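Local coordinates for protein leucine--trna ligase (Agrobacterium radiobacter, PDB 5AH5) that probably charges leucine-specific tRNA with L-leucine at the expense of ATP, as a class I aminoacyl-tRNA synthetase with an editing domain, at residues F39-G44 against G76-G81; P83-A88 against R419-G424; A228-L233 against V309-Q314; R247-A252 against A389-L394. All coordinates share one frame; numbering follows the deposited sequence.

Interaction 1. Residues F39-G44 against G76-G81; sequences FPYTSG and GWDSFG. With LSS (5'-O-(L-leucylsulfamoyl)adenosine), chain I.
Asp78 lays its side chain over the face of the Phe39 ring, with CB 3.6 Å from the ring centroid, a CH-pi contact; carboxylate and ring planes are 15° apart, hence stacked. The Phe39 ring gets beneath Asp78 because chi1 of 78° sets CG between backbone N and carbonyl carbon. Asp78 CG lies anti to its N (chi1 -154°), which carries OD2 to the leucyl amino nitrogen of the bound 5'-O-(L-leucylsulfamoyl)adenosine. That nitrogen, N4, gives hydrogen bonds to Asp78 OD2 at 2.6 Å and to Phe39 O at 2.9 Å, and sits over one face of the Tyr41 ring. A water links Asp78 OD2 to Tyr41 OH. This is the leucine-binding end of the active site, and Pro40 to Gly44 begin the predicted HIGH motif of class I synthetases. The backbones are tied by Asp78 N to Pro40 O (3.0 Å) and Thr42 N to Asp78 O (3.1 Å), a single bridge pairing Tyr41 with Asp78. Pro40 CG packs on Trp77 CZ3 at 3.9 Å. Both loops follow parallel strands of the nucleotide-binding fold, 32-37 and 70-72, and lead into helices 48-66 and 82-91; Thr42 and Trp77 rest on helix 95-112, while Tyr41 and Asp78 touch helix 489-492.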
# COMPACT_ATOMS: atom_id res chain seq x y z
N PHE B 39 -2.16 5.23 6.94
CA PHE B 39 -2.21 5.94 8.25
C PHE B 39 -1.20 5.38 9.26
O PHE B 39 -0.85 4.23 9.18
CB PHE B 39 -3.66 6.11 8.75
CG PHE B 39 -4.33 4.88 9.39
CD1 PHE B 39 -4.08 3.58 8.98
CD2 PHE B 39 -5.36 5.07 10.32
CE1 PHE B 39 -4.76 2.53 9.54
CE2 PHE B 39 -6.03 4.00 10.88
CZ PHE B 39 -5.77 2.74 10.48
N PRO B 40 -0.56 6.22 10.04
CA PRO B 40 0.54 5.79 10.83
C PRO B 40 0.17 5.10 12.19
O PRO B 40 -0.83 5.44 12.80
CB PRO B 40 1.24 7.07 11.15
CG PRO B 40 0.20 8.06 11.21
CD PRO B 40 -0.81 7.64 10.20
N TYR B 41 1.04 4.21 12.67
CA TYR B 41 0.92 3.68 14.06
C TYR B 41 1.24 4.78 15.03
O TYR B 41 2.20 5.55 14.88
CB TYR B 41 1.87 2.49 14.30
CG TYR B 41 1.50 1.22 13.52
CD1 TYR B 41 0.25 0.61 13.71
CD2 TYR B 41 2.39 0.62 12.61
CE1 TYR B 41 -0.09 -0.54 13.07
CE2 TYR B 41 2.02 -0.57 11.94
CZ TYR B 41 0.79 -1.11 12.14
OH TYR B 41 0.36 -2.24 11.49
N THR B 42 0.52 4.81 16.13
CA THR B 42 0.80 5.80 17.14
C THR B 42 1.86 5.30 18.13
O THR B 42 1.62 5.23 19.36
CB THR B 42 -0.52 6.18 17.87
OG1 THR B 42 -1.12 4.97 18.36
CG2 THR B 42 -1.43 6.82 16.88
N SER B 43 3.07 5.04 17.60
CA SER B 43 4.14 4.47 18.36
C SER B 43 5.24 5.45 18.67
O SER B 43 6.26 5.09 19.21
CB SER B 43 4.69 3.28 17.64
OG SER B 43 5.15 3.61 16.32
N GLY B 44 5.06 6.71 18.35
CA GLY B 44 6.13 7.71 18.53
C GLY B 44 5.81 9.00 17.77
O GLY B 44 4.69 9.24 17.36
N GLY B 76 -5.87 9.84 9.97
CA GLY B 76 -6.31 9.33 11.26
C GLY B 76 -5.20 8.40 11.74
O GLY B 76 -4.08 8.42 11.20
N TRP B 77 -5.51 7.62 12.76
CA TRP B 77 -4.48 7.10 13.68
C TRP B 77 -4.67 5.62 13.85
O TRP B 77 -5.72 5.18 14.30
CB TRP B 77 -4.62 7.85 14.99
CG TRP B 77 -4.65 9.35 14.73
CD1 TRP B 77 -5.72 10.17 14.83
CD2 TRP B 77 -3.60 10.15 14.14
NE1 TRP B 77 -5.38 11.45 14.53
CE2 TRP B 77 -4.08 11.46 14.06
CE3 TRP B 77 -2.30 9.88 13.71
CZ2 TRP B 77 -3.32 12.50 13.52
CZ3 TRP B 77 -1.51 10.94 13.18
CH2 TRP B 77 -2.03 12.23 13.09
N ASP B 78 -3.66 4.84 13.47
CA ASP B 78 -3.64 3.37 13.67
C ASP B 78 -3.08 3.16 15.12
O ASP B 78 -1.90 3.00 15.33
CB ASP B 78 -2.79 2.74 12.59
CG ASP B 78 -3.15 1.30 12.28
OD1 ASP B 78 -4.04 0.73 12.92
OD2 ASP B 78 -2.52 0.72 11.33
N SER B 79 -3.98 3.14 16.13
CA SER B 79 -3.60 3.35 17.45
C SER B 79 -3.76 2.16 18.42
O SER B 79 -3.49 2.34 19.57
CB SER B 79 -4.27 4.65 17.95
OG SER B 79 -5.60 4.72 17.56
N PHE B 80 -4.21 0.99 17.95
CA PHE B 80 -4.33 -0.20 18.76
C PHE B 80 -3.26 -1.25 18.36
O PHE B 80 -2.58 -1.15 17.31
CB PHE B 80 -5.71 -0.87 18.58
CG PHE B 80 -6.78 -0.51 19.67
CD1 PHE B 80 -6.46 -0.27 21.00
CD2 PHE B 80 -8.13 -0.54 19.33
CE1 PHE B 80 -7.44 0.02 21.95
CE2 PHE B 80 -9.11 -0.32 20.28
CZ PHE B 80 -8.78 -0.02 21.58
N GLY B 81 -3.13 -2.24 19.23
CA GLY B 81 -2.28 -3.37 19.03
C GLY B 81 -0.83 -3.13 19.32
O GLY B 81 -0.44 -2.16 19.94
C1 LSS I . 1.86 1.58 9.27
N1 LSS I . 10.52 5.77 4.44
O1 LSS I . 2.63 0.96 8.57
S1 LSS I . 3.60 3.19 9.94
C2 LSS I . 9.43 5.78 3.68
N2 LSS I . 2.21 2.64 9.97
O2 LSS I . 5.65 2.73 4.58
N3 LSS I . 8.20 5.51 4.17
O3 LSS I . 3.13 3.78 4.21
C4 LSS I . 8.07 5.22 5.49
N4 LSS I . -0.29 1.74 10.51
O4 LSS I . 4.72 5.58 6.47
C5 LSS I . 9.19 5.11 6.30
O5 LSS I . 3.91 3.68 8.45
C6 LSS I . 10.44 5.37 5.76
N6 LSS I . 11.53 5.32 6.57
C7 LSS I . -1.73 0.64 7.98
N7 LSS I . 8.76 4.76 7.54
C8 LSS I . 7.41 4.60 7.49
C9 LSS I . -0.31 1.21 8.06
N9 LSS I . 7.00 4.91 6.24
CA LSS I . 0.45 1.10 9.40
C10 LSS I . -1.65 -0.89 8.06
C11 LSS I . -2.40 1.19 6.67
O1A LSS I . 4.74 2.32 10.26
C21 LSS I . 5.66 4.85 5.70
C22 LSS I . 5.13 3.45 5.66
C23 LSS I . 3.62 3.66 5.57
C24 LSS I . 3.46 4.94 6.37
C25 LSS I . 3.11 4.68 7.84
O2A LSS I . 3.72 4.41 10.70
O HOH W 1 -2.82 -1.96 11.51

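Interaction 2. Residues P83-A88 against R419-G424; sequences PAENAA and RQRYWG
The guanidinium of Arg421 is met at its edge by two oxygens of helix 82-91, Glu85 OE1 and Asn86 OD1, both lying almost in its plane. Both are reached by the one nitrogen NH1: the salt bridge to Glu85 OE1 is 2.9 Å long and nearly straight, with 175° at the hydrogen, and the hydrogen bond to Asn86 OD1, also close to straight, measures 3.2 Å. The planes of the acceptor groups are nevertheless steeply inclined to the guanidinium. Arg421 approaches Glu85 OE1 from above the carboxylate plane, and the Asn86 amide plane stands 69° from the guanidinium. At the edge of the Tyr422 ring, near its plane, lies Glu85 OE2, whereas the indole of Trp423 meets Glu85 CB and Ala84 CB obliquely.

Glu85 reaches across as an extended chain, with CG anti to the backbone N (chi1 -171°), and its CD comes to 3.4 Å from Trp423 CB. The other carboxylate oxygen, OE2, accepts from a water at 2.6 Å, and the same water takes the N-H of Tyr422 at 2.9 Å. Both oxygens of this buried acid therefore have a partner: an arginine on OE1 and a water bridge to the loop backbone on OE2. Ala84 CB adds an apolar contact with Trp423 CD1 at 4.0 Å.

Glu160 takes a salt bridge from Arg421 NH2 and a hydrogen bond from Asn86 ND2, while Trp423 NE1 binds Ser79 O. This is a buried helix-to-loop junction, joining helix 82-91 of the class I synthetase catalytic region to the loop between strands 415-419 and 425-432, both of which pair antiparallel with 486-487.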
# COMPACT_ATOMS: atom_id res chain seq x y z
N PRO B 83 2.06 -2.15 18.03
CA PRO B 83 3.01 -1.07 17.94
C PRO B 83 2.88 0.03 18.93
O PRO B 83 3.90 0.47 19.54
CB PRO B 83 2.87 -0.58 16.47
CG PRO B 83 2.38 -1.76 15.74
CD PRO B 83 1.46 -2.46 16.72
N ALA B 84 1.67 0.56 19.08
CA ALA B 84 1.43 1.51 20.16
C ALA B 84 1.76 0.85 21.53
O ALA B 84 2.34 1.50 22.39
CB ALA B 84 -0.03 1.96 20.19
N GLU B 85 1.30 -0.37 21.71
CA GLU B 85 1.32 -0.98 23.07
C GLU B 85 2.79 -1.20 23.56
O GLU B 85 3.16 -0.82 24.70
CB GLU B 85 0.50 -2.27 23.14
CG GLU B 85 0.38 -2.71 24.64
CD GLU B 85 -0.41 -3.94 24.88
OE1 GLU B 85 -0.51 -4.77 23.99
OE2 GLU B 85 -0.97 -4.10 26.01
N ASN B 86 3.62 -1.77 22.67
CA ASN B 86 5.08 -1.97 22.95
C ASN B 86 5.75 -0.65 23.12
O ASN B 86 6.59 -0.48 24.00
CB ASN B 86 5.73 -2.83 21.82
CG ASN B 86 5.22 -4.24 21.84
OD1 ASN B 86 4.74 -4.70 22.88
ND2 ASN B 86 5.28 -4.92 20.74
N ALA B 87 5.37 0.38 22.37
CA ALA B 87 6.10 1.63 22.56
C ALA B 87 5.74 2.25 23.91
O ALA B 87 6.57 2.87 24.62
CB ALA B 87 5.84 2.59 21.44
N ALA B 88 4.47 2.17 24.25
CA ALA B 88 4.04 2.65 25.57
C ALA B 88 4.71 1.82 26.67
O ALA B 88 5.19 2.39 27.57
CB ALA B 88 2.54 2.64 25.71
N ARG B 419 -5.88 -11.92 20.01
CA ARG B 419 -4.61 -11.61 20.60
C ARG B 419 -4.75 -11.60 22.12
O ARG B 419 -5.70 -11.03 22.64
CB ARG B 419 -4.14 -10.24 20.08
CG ARG B 419 -4.05 -10.23 18.55
CD ARG B 419 -2.88 -11.07 18.09
NE ARG B 419 -2.78 -11.03 16.64
CZ ARG B 419 -3.30 -11.92 15.83
NH1 ARG B 419 -3.92 -13.00 16.31
NH2 ARG B 419 -3.17 -11.75 14.52
N GLN B 420 -3.78 -12.17 22.83
CA GLN B 420 -3.82 -12.22 24.33
C GLN B 420 -3.16 -10.99 24.83
O GLN B 420 -2.15 -11.00 25.54
CB GLN B 420 -3.20 -13.50 24.92
CG GLN B 420 -3.89 -14.82 24.44
CD GLN B 420 -3.76 -15.05 22.90
OE1 GLN B 420 -2.66 -14.97 22.40
NE2 GLN B 420 -4.85 -15.31 22.18
N ARG B 421 -3.79 -9.89 24.50
CA ARG B 421 -3.23 -8.56 24.77
C ARG B 421 -4.32 -7.61 25.25
O ARG B 421 -5.42 -7.76 24.85
CB ARG B 421 -2.67 -8.06 23.44
CG ARG B 421 -1.35 -8.70 23.14
CD ARG B 421 -0.41 -7.72 23.76
NE ARG B 421 0.86 -8.24 23.69
CZ ARG B 421 1.97 -7.52 23.55
NH1 ARG B 421 2.00 -6.18 23.55
NH2 ARG B 421 3.05 -8.20 23.46
N TYR B 422 -3.93 -6.66 26.08
CA TYR B 422 -4.79 -5.61 26.57
C TYR B 422 -5.18 -4.56 25.47
O TYR B 422 -6.37 -4.22 25.31
CB TYR B 422 -4.07 -4.86 27.69
CG TYR B 422 -4.78 -3.63 28.21
CD1 TYR B 422 -5.90 -3.71 29.06
CD2 TYR B 422 -4.30 -2.37 27.94
CE1 TYR B 422 -6.53 -2.55 29.54
CE2 TYR B 422 -4.94 -1.24 28.36
CZ TYR B 422 -6.06 -1.34 29.21
OH TYR B 422 -6.67 -0.18 29.65
N TRP B 423 -4.19 -4.07 24.71
CA TRP B 423 -4.37 -2.83 23.97
C TRP B 423 -4.81 -3.16 22.57
O TRP B 423 -4.00 -3.22 21.61
CB TRP B 423 -3.12 -1.97 24.06
CG TRP B 423 -3.33 -0.62 23.47
CD1 TRP B 423 -2.72 -0.14 22.32
CD2 TRP B 423 -4.21 0.42 23.93
NE1 TRP B 423 -3.16 1.12 22.08
CE2 TRP B 423 -4.09 1.48 23.02
CE3 TRP B 423 -5.14 0.54 25.01
CZ2 TRP B 423 -4.80 2.69 23.17
CZ3 TRP B 423 -5.86 1.73 25.16
CH2 TRP B 423 -5.71 2.78 24.23
N GLY B 424 -6.10 -3.49 22.49
CA GLY B 424 -6.79 -3.72 21.19
C GLY B 424 -8.28 -3.73 21.40
O GLY B 424 -8.81 -3.61 22.55
O HOH W 2 -1.05 -6.66 26.68

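Interaction 3. Residues A228-L233 against V309-Q314; sequences AEVRFL and VNPLNQ
Phe232 sets its CG anti to the carbonyl carbon (chi1 -85°), and this swings the ring back toward Val309 and Asn310 although its CB does not aim at them. CD2 then stands 3.2 Å from Val309 O, approached obliquely, and CE2 lies 3.9 Å from Asn310 CA. The same carbonyl also receives a CA-H...O contact from Phe232, with CA 3.3 Å from Val309 O and 134° at the hydrogen. One oxygen is thus lined by both the backbone and the ring of a single residue.

The conventional hydrogen bond runs from Val309 N to Leu233 O, 2.8 Å long. Beside it, Leu233 CD1 and Val309 CG1 make a peripheral apolar contact at 4.4 Å.

These segments belong to strands 224-234 and 301-310, antiparallel neighbours in the mixed sheet of the editing domain. Strand 224-234 also pairs with 243-245 and 404-410, as seen in the backbone bonds of Val230 with Ala243 and of Glu229 with Gln405.

Further along, the second segment turns. Pro311 faces the first strand, its CD packing 3.2 Å from Arg231 O and also touching Val230 CG1. The following turn is closed by Gln314 N bonding to Asn310 O, while Asn310 OD1 accepts weak bonds from the N-H groups of Leu312 and Asn313. The other end of the same amide, Asn310 ND2, binds Leu251 O of the adjoining loop.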
# COMPACT_ATOMS: atom_id res chain seq x y z
N ALA B 228 -3.42 -34.00 -7.06
CA ALA B 228 -4.42 -35.05 -6.84
C ALA B 228 -4.41 -35.62 -5.42
O ALA B 228 -3.34 -35.83 -4.82
CB ALA B 228 -4.23 -36.17 -7.86
N GLU B 229 -5.62 -35.86 -4.90
CA GLU B 229 -5.84 -36.52 -3.61
C GLU B 229 -6.16 -37.99 -3.86
O GLU B 229 -7.12 -38.30 -4.59
CB GLU B 229 -6.96 -35.84 -2.80
CG GLU B 229 -6.52 -34.61 -2.02
CD GLU B 229 -7.65 -33.96 -1.23
OE1 GLU B 229 -8.08 -34.55 -0.22
OE2 GLU B 229 -8.09 -32.84 -1.58
N VAL B 230 -5.36 -38.89 -3.28
CA VAL B 230 -5.55 -40.34 -3.37
C VAL B 230 -5.91 -40.85 -1.97
O VAL B 230 -5.14 -40.66 -1.02
CB VAL B 230 -4.27 -41.06 -3.85
CG1 VAL B 230 -4.54 -42.54 -4.09
CG2 VAL B 230 -3.71 -40.41 -5.11
N ARG B 231 -7.08 -41.49 -1.85
CA ARG B 231 -7.57 -41.98 -0.55
C ARG B 231 -6.94 -43.34 -0.21
O ARG B 231 -6.89 -44.22 -1.07
CB ARG B 231 -9.11 -42.05 -0.54
CG ARG B 231 -9.78 -40.70 -0.74
CD ARG B 231 -11.28 -40.73 -0.46
NE ARG B 231 -11.58 -40.94 0.97
CZ ARG B 231 -12.78 -40.78 1.54
NH1 ARG B 231 -13.85 -40.40 0.85
NH2 ARG B 231 -12.91 -41.01 2.85
N PHE B 232 -6.47 -43.50 1.03
CA PHE B 232 -5.76 -44.72 1.48
C PHE B 232 -6.48 -45.34 2.69
O PHE B 232 -6.45 -44.78 3.79
CB PHE B 232 -4.31 -44.38 1.86
CG PHE B 232 -3.34 -44.37 0.69
CD1 PHE B 232 -3.44 -43.41 -0.31
CD2 PHE B 232 -2.30 -45.30 0.62
CE1 PHE B 232 -2.54 -43.40 -1.36
CE2 PHE B 232 -1.40 -45.29 -0.44
CZ PHE B 232 -1.52 -44.33 -1.43
N LEU B 233 -7.10 -46.51 2.50
CA LEU B 233 -7.91 -47.16 3.56
C LEU B 233 -7.03 -47.89 4.58
O LEU B 233 -5.98 -48.44 4.21
CB LEU B 233 -8.94 -48.16 2.97
CG LEU B 233 -9.93 -47.66 1.90
CD1 LEU B 233 -9.58 -48.20 0.51
CD2 LEU B 233 -11.37 -48.02 2.25
N VAL B 309 -3.72 -49.07 2.61
CA VAL B 309 -3.95 -49.61 1.24
C VAL B 309 -3.96 -48.56 0.09
O VAL B 309 -4.56 -47.49 0.21
CB VAL B 309 -5.24 -50.49 1.21
CG1 VAL B 309 -5.92 -50.57 -0.16
CG2 VAL B 309 -4.93 -51.89 1.73
N ASN B 310 -3.33 -48.93 -1.03
CA ASN B 310 -3.27 -48.17 -2.29
C ASN B 310 -4.39 -48.65 -3.24
O ASN B 310 -4.23 -49.70 -3.86
CB ASN B 310 -1.86 -48.43 -2.89
CG ASN B 310 -1.61 -47.76 -4.23
OD1 ASN B 310 -2.53 -47.53 -5.02
ND2 ASN B 310 -0.34 -47.46 -4.49
N PRO B 311 -5.52 -47.90 -3.38
CA PRO B 311 -6.72 -48.45 -4.05
C PRO B 311 -6.69 -48.61 -5.59
O PRO B 311 -7.65 -49.11 -6.17
CB PRO B 311 -7.82 -47.47 -3.64
CG PRO B 311 -7.11 -46.18 -3.58
CD PRO B 311 -5.75 -46.49 -2.99
N LEU B 312 -5.61 -48.17 -6.25
CA LEU B 312 -5.30 -48.64 -7.61
C LEU B 312 -4.82 -50.09 -7.50
O LEU B 312 -5.54 -51.03 -7.86
CB LEU B 312 -4.22 -47.77 -8.29
CG LEU B 312 -3.43 -48.33 -9.50
CD1 LEU B 312 -4.24 -48.18 -10.78
CD2 LEU B 312 -2.07 -47.66 -9.63
N ASN B 313 -3.61 -50.25 -6.94
CA ASN B 313 -2.93 -51.54 -6.80
C ASN B 313 -3.73 -52.56 -5.94
O ASN B 313 -3.60 -53.76 -6.15
CB ASN B 313 -1.53 -51.30 -6.21
CG ASN B 313 -0.51 -52.29 -6.71
OD1 ASN B 313 -0.51 -53.46 -6.32
ND2 ASN B 313 0.39 -51.82 -7.57
N GLN B 314 -4.55 -52.05 -5.01
CA GLN B 314 -5.39 -52.82 -4.06
C GLN B 314 -4.52 -53.79 -3.27
O GLN B 314 -4.68 -55.01 -3.35
CB GLN B 314 -6.57 -53.49 -4.77
CG GLN B 314 -7.61 -52.48 -5.26
CD GLN B 314 -8.91 -53.12 -5.75
OE1 GLN B 314 -8.90 -53.95 -6.66
NE2 GLN B 314 -10.03 -52.73 -5.15

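Interaction 4. Residues R247-A252 against A389-L394; sequences RLDTLA and AAREIL
The loop 247-252 runs beside helix 388-400 with Asp249 and Arg391 as the nearest pair, their CA atoms 5.4 Å apart, and Arg247 O folds the loop by accepting from both N and OG1 of Thr250. Arg391 runs alongside Asp249 in the same sense, its chain stretched out as far as NE. NE gives a salt-bridging hydrogen bond to Asp249 OD2 of 3.2 Å and 165°, meeting that oxygen on its anti side and close to the carboxylate plane. Asp249 turns its carboxylate there with CG set between N and the carbonyl carbon (chi1 59°). Arg247, bent at chi2 and chi3, curls back so that NH2 reaches the same OD2 at 2.8 Å, a weak, bent hydrogen bond that is part of a salt bridge. The shared carboxylate probably offsets the closeness of the two guanidinium groups, whose NH2 atoms are 3.8 Å apart with planes 80° to one another. Beside this network Leu248 CD2 packs on Leu394 CB at 3.8 Å, the two leucines passing one another antiparallel. Near the surface of the editing domain and about 4 Å from the bound nucleic acid at the nearest atoms, a three-residue salt-bridge network and a leucine pair join loop to helix.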
# COMPACT_ATOMS: atom_id res chain seq x y z
N ARG B 247 2.80 -35.67 -8.70
CA ARG B 247 3.22 -36.85 -9.47
C ARG B 247 2.29 -38.05 -9.23
O ARG B 247 2.73 -39.08 -8.74
CB ARG B 247 4.68 -37.24 -9.13
CG ARG B 247 5.74 -36.15 -9.22
CD ARG B 247 5.60 -35.23 -10.43
NE ARG B 247 5.39 -35.94 -11.70
CZ ARG B 247 6.33 -36.55 -12.42
NH1 ARG B 247 7.60 -36.59 -12.03
NH2 ARG B 247 5.98 -37.15 -13.56
N LEU B 248 1.00 -37.92 -9.56
CA LEU B 248 0.06 -39.04 -9.40
C LEU B 248 0.55 -40.23 -10.21
O LEU B 248 0.46 -41.38 -9.76
CB LEU B 248 -1.36 -38.67 -9.84
CG LEU B 248 -2.42 -39.79 -9.87
CD1 LEU B 248 -2.51 -40.50 -8.53
CD2 LEU B 248 -3.80 -39.27 -10.26
N ASP B 249 1.09 -39.93 -11.39
CA ASP B 249 1.76 -40.90 -12.26
C ASP B 249 2.54 -42.00 -11.52
O ASP B 249 2.42 -43.17 -11.88
CB ASP B 249 2.65 -40.19 -13.32
CG ASP B 249 3.73 -39.29 -12.70
OD1 ASP B 249 4.84 -39.79 -12.40
OD2 ASP B 249 3.49 -38.08 -12.57
N THR B 250 3.28 -41.66 -10.46
CA THR B 250 4.05 -42.66 -9.71
C THR B 250 3.27 -43.37 -8.56
O THR B 250 3.89 -43.83 -7.60
CB THR B 250 5.34 -42.02 -9.13
OG1 THR B 250 4.98 -40.93 -8.28
CG2 THR B 250 6.25 -41.51 -10.24
N LEU B 251 1.94 -43.51 -8.69
CA LEU B 251 1.08 -44.05 -7.60
C LEU B 251 1.35 -45.51 -7.20
O LEU B 251 1.39 -45.85 -6.00
CB LEU B 251 -0.41 -43.90 -7.98
CG LEU B 251 -1.49 -44.46 -7.04
CD1 LEU B 251 -1.29 -43.99 -5.60
CD2 LEU B 251 -2.87 -44.06 -7.55
N ALA B 252 1.49 -46.38 -8.20
CA ALA B 252 1.86 -47.78 -7.97
C ALA B 252 3.32 -47.91 -7.50
O ALA B 252 3.68 -48.90 -6.87
CB ALA B 252 1.61 -48.60 -9.23
N ALA B 389 -0.69 -37.70 -19.68
CA ALA B 389 -1.99 -38.32 -19.97
C ALA B 389 -2.24 -39.60 -19.15
O ALA B 389 -3.35 -40.14 -19.20
CB ALA B 389 -2.11 -38.61 -21.46
N ALA B 390 -1.22 -40.10 -18.44
CA ALA B 390 -1.41 -41.12 -17.39
C ALA B 390 -2.18 -40.55 -16.18
O ALA B 390 -3.07 -41.23 -15.64
CB ALA B 390 -0.08 -41.71 -16.94
N ARG B 391 -1.84 -39.32 -15.79
CA ARG B 391 -2.53 -38.61 -14.70
C ARG B 391 -4.01 -38.35 -15.05
O ARG B 391 -4.86 -38.41 -14.16
CB ARG B 391 -1.84 -37.27 -14.36
CG ARG B 391 -0.33 -37.33 -14.13
CD ARG B 391 0.19 -36.06 -13.46
NE ARG B 391 1.60 -35.77 -13.78
CZ ARG B 391 2.06 -34.81 -14.61
NH1 ARG B 391 1.24 -33.97 -15.26
NH2 ARG B 391 3.38 -34.69 -14.79
N GLU B 392 -4.30 -38.05 -16.32
CA GLU B 392 -5.68 -37.88 -16.82
C GLU B 392 -6.57 -39.12 -16.55
O GLU B 392 -7.60 -39.00 -15.87
CB GLU B 392 -5.71 -37.54 -18.34
CG GLU B 392 -5.58 -36.06 -18.70
CD GLU B 392 -5.66 -35.79 -20.22
OE1 GLU B 392 -4.88 -36.40 -20.99
OE2 GLU B 392 -6.50 -34.97 -20.65
N ILE B 393 -6.18 -40.28 -17.09
CA ILE B 393 -6.95 -41.56 -16.95
C ILE B 393 -6.98 -42.12 -15.51
O ILE B 393 -8.00 -42.69 -15.09
CB ILE B 393 -6.50 -42.66 -17.98
CG1 ILE B 393 -7.42 -43.90 -17.96
CG2 ILE B 393 -5.07 -43.12 -17.73
CD1 ILE B 393 -8.90 -43.63 -18.17
N LEU B 394 -5.88 -41.96 -14.77
CA LEU B 394 -5.81 -42.40 -13.36
C LEU B 394 -6.93 -41.80 -12.49
O LEU B 394 -7.67 -42.54 -11.83
CB LEU B 394 -4.44 -42.06 -12.76
CG LEU B 394 -3.32 -43.04 -13.10
CD1 LEU B 394 -1.93 -42.41 -13.01
CD2 LEU B 394 -3.42 -44.26 -12.20

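How the interactions relate
Interactions 1 and 2 are buried in the catalytic region and touch: Gly81 N probably bonds to Trp423 O, so the loop 76-81 and the following helix 82-91 share the loop 419-424 as a neighbour. Interactions 3 and 4 lie in the editing domain, about 50 Å from the first pair between centres, and are nested in sequence inside the long loop closed by interaction 2. They are less buried, 4 being a surface contact, and meet where Val230 packs on Leu248. Chemistry follows place: ligand-binding polar groups in 1, a buried ion pair in 2, one backbone bond plus ring and proline packing on carbonyl oxygens in 3, and a surface charge network beside a leucine pair in 4.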